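Local coordinates for coenzyme PQQ synthesis protein B (Methylobacterium extorquens, PDB 4Z7R) that binds zinc in a metallo-beta-lactamase fold and may take part in transporting pyrroloquinoline quinone or its precursor to the periplasm, at residues R50-N55 with F143-G148. Numbering follows the deposited sequence.
Sequences RWLLLN and FEPVPG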
loop_
_atom_site.group_PDB
_atom_site.type_symbol
_atom_site.label_atom_id
_atom_site.label_comp_id
_atom_site.label_asym_id
_atom_site.label_seq_id
_atom_site.Cartn_x
_atom_site.Cartn_y
_atom_site.Cartn_z
ATOM N N ARG A 50 2.888 19.024 13.667
ATOM C CA ARG A 50 1.771 18.153 14.007
ATOM C C ARG A 50 0.812 18.093 12.825
ATOM O O ARG A 50 0.289 19.119 12.391
ATOM C CB ARG A 50 1.060 18.660 15.262
ATOM C CG ARG A 50 1.922 18.606 16.515
ATOM C CD ARG A 50 1.256 19.325 17.675
ATOM N NE ARG A 50 1.133 20.758 17.417
ATOM C CZ ARG A 50 0.623 21.632 18.278
ATOM N NH1 ARG A 50 0.182 21.223 19.460
ATOM N NH2 ARG A 50 0.555 22.916 17.957
ATOM N N TRP A 51 0.580 16.891 12.308
ATOM C CA TRP A 51 -0.117 16.750 11.036
ATOM C C TRP A 51 -1.413 15.956 11.106
ATOM O O TRP A 51 -1.548 15.008 11.881
ATOM C CB TRP A 51 0.807 16.100 10.004
ATOM C CG TRP A 51 2.015 16.916 9.685
ATOM C CD1 TRP A 51 3.158 17.011 10.420
ATOM C CD2 TRP A 51 2.196 17.765 8.546
ATOM N NE1 TRP A 51 4.044 17.867 9.809
ATOM C CE2 TRP A 51 3.477 18.342 8.656
ATOM C CE3 TRP A 51 1.400 18.091 7.443
ATOM C CZ2 TRP A 51 3.981 19.228 7.706
ATOM C CZ3 TRP A 51 1.901 18.975 6.503
ATOM C CH2 TRP A 51 3.180 19.530 6.639
ATOM N N LEU A 52 -2.365 16.370 10.278
ATOM C CA LEU A 52 -3.572 15.605 10.026
ATOM C C LEU A 52 -3.449 14.924 8.673
ATOM O O LEU A 52 -3.181 15.581 7.667
ATOM C CB LEU A 52 -4.811 16.500 10.047
ATOM C CG LEU A 52 -6.087 15.874 9.471
ATOM C CD1 LEU A 52 -6.651 14.816 10.411
ATOM C CD2 LEU A 52 -7.134 16.940 9.162
ATOM N N LEU A 53 -3.641 13.611 8.652
ATOM C CA LEU A 53 -3.656 12.868 7.400
ATOM C C LEU A 53 -5.069 12.790 6.847
ATOM O O LEU A 53 -5.984 12.333 7.526
ATOM C CB LEU A 53 -3.092 11.460 7.603
ATOM C CG LEU A 53 -2.772 10.669 6.337
ATOM C CD1 LEU A 53 -1.495 11.173 5.713
ATOM C CD2 LEU A 53 -2.661 9.186 6.658
ATOM N N LEU A 54 -5.248 13.241 5.611
ATOM C CA LEU A 54 -6.542 13.120 4.957
ATOM C C LEU A 54 -6.515 11.940 3.994
ATOM O O LEU A 54 -5.841 11.983 2.964
ATOM C CB LEU A 54 -6.919 14.417 4.242
ATOM C CG LEU A 54 -7.372 15.503 5.229
ATOM C CD1 LEU A 54 -6.237 16.464 5.553
ATOM C CD2 LEU A 54 -8.594 16.249 4.726
ATOM N N ASN A 55 -7.238 10.888 4.374
ATOM C CA ASN A 55 -7.281 9.598 3.681
ATOM C C ASN A 55 -5.971 8.828 3.843
ATOM O O ASN A 55 -4.894 9.413 4.006
ATOM C CB ASN A 55 -7.675 9.781 2.207
ATOM C CG ASN A 55 -9.091 10.301 2.042
ATOM O OD1 ASN A 55 -10.021 9.821 2.693
ATOM N ND2 ASN A 55 -9.263 11.286 1.169
ATOM N N PHE A 143 -14.621 20.419 13.860
ATOM C CA PHE A 143 -13.815 19.883 14.950
ATOM C C PHE A 143 -12.357 20.299 14.779
ATOM O O PHE A 143 -11.993 20.894 13.767
ATOM C CB PHE A 143 -13.952 18.356 15.042
ATOM C CG PHE A 143 -13.424 17.610 13.846
ATOM C CD1 PHE A 143 -14.117 17.607 12.645
ATOM C CD2 PHE A 143 -12.251 16.881 13.937
ATOM C CE1 PHE A 143 -13.633 16.911 11.550
ATOM C CE2 PHE A 143 -11.762 16.182 12.846
ATOM C CZ PHE A 143 -12.455 16.198 11.652
ATOM N N GLU A 144 -11.533 20.002 15.780
ATOM C CA GLU A 144 -10.150 20.470 15.806
ATOM C C GLU A 144 -9.192 19.323 16.121
ATOM O O GLU A 144 -8.802 19.135 17.274
ATOM C CB GLU A 144 -9.997 21.595 16.836
ATOM C CG GLU A 144 -8.652 22.303 16.824
ATOM C CD GLU A 144 -8.588 23.439 17.831
ATOM O OE1 GLU A 144 -9.546 23.592 18.618
ATOM O OE2 GLU A 144 -7.584 24.180 17.835
ATOM N N PRO A 145 -8.802 18.553 15.093
ATOM C CA PRO A 145 -8.015 17.332 15.313
ATOM C C PRO A 145 -6.558 17.625 15.656
ATOM O O PRO A 145 -5.870 16.776 16.222
ATOM C CB PRO A 145 -8.120 16.604 13.971
ATOM C CG PRO A 145 -8.332 17.692 12.969
ATOM C CD PRO A 145 -9.119 18.767 13.669
ATOM N N VAL A 146 -6.103 18.821 15.302
ATOM C CA VAL A 146 -4.780 19.313 15.666
ATOM C C VAL A 146 -4.969 20.739 16.167
ATOM O O VAL A 146 -5.729 21.497 15.568
ATOM C CB VAL A 146 -3.794 19.284 14.470
ATOM C CG1 VAL A 146 -2.437 19.854 14.870
ATOM C CG2 VAL A 146 -3.637 17.869 13.929
ATOM N N PRO A 147 -4.310 21.104 17.280
ATOM C CA PRO A 147 -4.524 22.453 17.820
ATOM C C PRO A 147 -4.222 23.549 16.797
ATOM O O PRO A 147 -3.122 23.611 16.247
ATOM C CB PRO A 147 -3.551 22.514 18.999
ATOM C CG PRO A 147 -3.427 21.087 19.438
ATOM C CD PRO A 147 -3.454 20.288 18.159
ATOM N N GLY A 148 -5.215 24.393 16.542
ATOM C CA GLY A 148 -5.081 25.479 15.590
ATOM C C GLY A 148 -5.632 25.124 14.220
ATOM O O GLY A 148 -5.744 25.983 13.346
#
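Two different beta-sheets of the metallo-beta-lactamase fold face each other where Arg50, just before strand 51-54, and Leu52 within it meet Pro145, Val146 and Pro147 in the turn between strands 142-144 and 149-159. No hydrogen bond crosses the contact, and the nearest CA atoms, Arg50 CA and Val146 CA, are 6.9 Å apart, so van der Waals packing joins the two segments. Val146 fills the middle with both branches: its CG1, anti to the backbone N (chi1 178°), lies 3.7 Å from Arg50 CB, while its CG2 rests over the peptide linking Trp51 to Leu52, 4.1 Å from Leu52 N. Deeper in, Leu52 CD2 reaches Pro145 CG at 4.1 Å; Leu149 and Val151 of strand 149-159 also touch Leu52, continuing this apolar layer. At the more exposed end of the contact the Arg50 chain bends at chi3 (-65°) and lies roughly at right angles to the Pro147 ring. Pro147 CD sits 3.9 Å above the guanidinium plane, off-centre, nearer the group's periphery, and Pro147 CG is 3.6 Å from Arg50 NH1. A salt bridge from Arg50 NE to Asp47 OD2 holds the charged end. The turn is braced internally by a nearly straight hydrogen bond (N-H...O 176°) from Gly148 N to the anti lone pair of Glu144 OE2. Such apolar contact between facing sheets is characteristic of the two-sheet core of the alpha-beta/beta-alpha sandwich of the metallo-beta-lactamase fold, here near the edge strand 142-144.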